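Local coordinates for putative type 11 methyltransferase (PDB 3I9F), which is probably an S-adenosylmethionine-dependent methyltransferase and can bind zinc ions, at residues G135-S138 / N139-V142. Sequence-based numbering, arbitrary orientation.
Sequences GWFS and NFVV
Phe-137 to Phe-140 form a type I beta turn, closed by a weak, bent hydrogen bond from Phe-140 N to Phe-137 O (3.2 Å, 127° at the hydrogen). Phe-137 is the first residue to leave helical geometry after helix 130-136, and it is also the centre of an inverse gamma turn, in which Ser-138 N reaches back weakly to Trp-136 O at 3.1 Å. Both phenylalanine rings leave the turn on its buried side and meet as a T-shaped pair, the edge of Phe-137 directed at the face of Phe-140. The centroids lie 5.9 Å apart and the planes stand at 72°; CD1 of Phe-137 sits 4.2 Å above the Phe-140 plane, out toward the rim of that ring. CG of Phe-140 stands anti to its carbonyl carbon (chi1 -62°), and Phe-137 adopts much the same first torsion, which brings the two rings together across the turn. Nearer the backbone, Phe-137 CB packs against Phe-140 CD2 at 4.0 Å, while Phe-137 O lies near the plane of the Phe-140 ring, 3.6 Å from CD2. The Phe-137 side chain also touches Ile-95 of helix 91-101 and Leu-157 of strand 152-159. The turn's two middle residues put polar groups to use: Asn-139 OD1 accepts a hydrogen bond from Lys-99 NZ, and Ser-138 O one from Lys-160 NZ. This is a tight helix-to-strand connection, leading from helix 130-136 into edge strand 140-146 of the seven-stranded, Rossmann-like methyltransferase sheet, whose strand order 3-2-1-4-5-7-6 is the hallmark of class I S-adenosylmethionine-dependent enzymes.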
# COMPACT_ATOMS: atom_id res chain seq x y z
N GLY B 135 2.67 -28.23 8.16
CA GLY B 135 3.65 -28.51 7.13
C GLY B 135 4.09 -27.24 6.42
O GLY B 135 5.26 -27.07 6.17
N TRP B 136 3.17 -26.32 6.13
CA TRP B 136 3.52 -25.04 5.50
C TRP B 136 4.08 -24.00 6.48
O TRP B 136 5.05 -23.25 6.19
CB TRP B 136 2.29 -24.42 4.83
CG TRP B 136 1.83 -25.24 3.74
CD1 TRP B 136 0.79 -26.12 3.74
CD2 TRP B 136 2.39 -25.30 2.45
NE1 TRP B 136 0.68 -26.73 2.54
CE2 TRP B 136 1.66 -26.24 1.72
CE3 TRP B 136 3.48 -24.67 1.84
CZ2 TRP B 136 1.94 -26.55 0.38
CZ3 TRP B 136 3.76 -24.97 0.52
CH2 TRP B 136 3.00 -25.92 -0.19
N PHE B 137 3.43 -23.91 7.63
CA PHE B 137 3.80 -22.97 8.64
C PHE B 137 4.74 -23.67 9.61
O PHE B 137 4.51 -23.64 10.81
CB PHE B 137 2.56 -22.46 9.34
CG PHE B 137 1.72 -21.54 8.49
CD1 PHE B 137 1.87 -20.17 8.59
CD2 PHE B 137 0.79 -22.04 7.59
CE1 PHE B 137 1.12 -19.32 7.82
CE2 PHE B 137 0.04 -21.21 6.83
CZ PHE B 137 0.20 -19.85 6.94
N SER B 138 5.81 -24.25 9.07
CA SER B 138 6.72 -25.12 9.82
C SER B 138 7.73 -24.41 10.74
O SER B 138 8.43 -25.10 11.50
CB SER B 138 7.53 -25.94 8.83
OG SER B 138 8.26 -25.03 8.00
N ASN B 139 7.84 -23.08 10.65
CA ASN B 139 8.63 -22.29 11.60
C ASN B 139 7.73 -21.69 12.68
O ASN B 139 8.04 -20.65 13.28
CB ASN B 139 9.37 -21.15 10.89
CG ASN B 139 10.15 -21.62 9.67
OD1 ASN B 139 9.73 -21.43 8.49
ND2 ASN B 139 11.29 -22.27 9.93
N PHE B 140 6.57 -22.33 12.90
CA PHE B 140 5.57 -21.81 13.82
C PHE B 140 5.03 -22.93 14.66
O PHE B 140 5.05 -24.08 14.25
CB PHE B 140 4.41 -21.16 13.07
CG PHE B 140 4.81 -19.97 12.24
CD1 PHE B 140 4.60 -18.70 12.69
CD2 PHE B 140 5.40 -20.15 10.99
CE1 PHE B 140 4.99 -17.62 11.92
CE2 PHE B 140 5.80 -19.09 10.24
CZ PHE B 140 5.60 -17.83 10.69
N VAL B 141 4.52 -22.57 15.82
CA VAL B 141 3.83 -23.55 16.68
C VAL B 141 2.46 -23.03 17.02
O VAL B 141 2.25 -21.84 17.08
CB VAL B 141 4.66 -23.91 18.01
CG1 VAL B 141 5.58 -25.12 17.72
CG2 VAL B 141 5.47 -22.74 18.53
N VAL B 142 1.53 -23.96 17.23
CA VAL B 142 0.22 -23.60 17.73
C VAL B 142 0.30 -23.15 19.17
O VAL B 142 0.87 -23.85 20.00
CB VAL B 142 -0.78 -24.75 17.70
CG1 VAL B 142 -2.16 -24.24 18.18
CG2 VAL B 142 -0.88 -25.34 16.29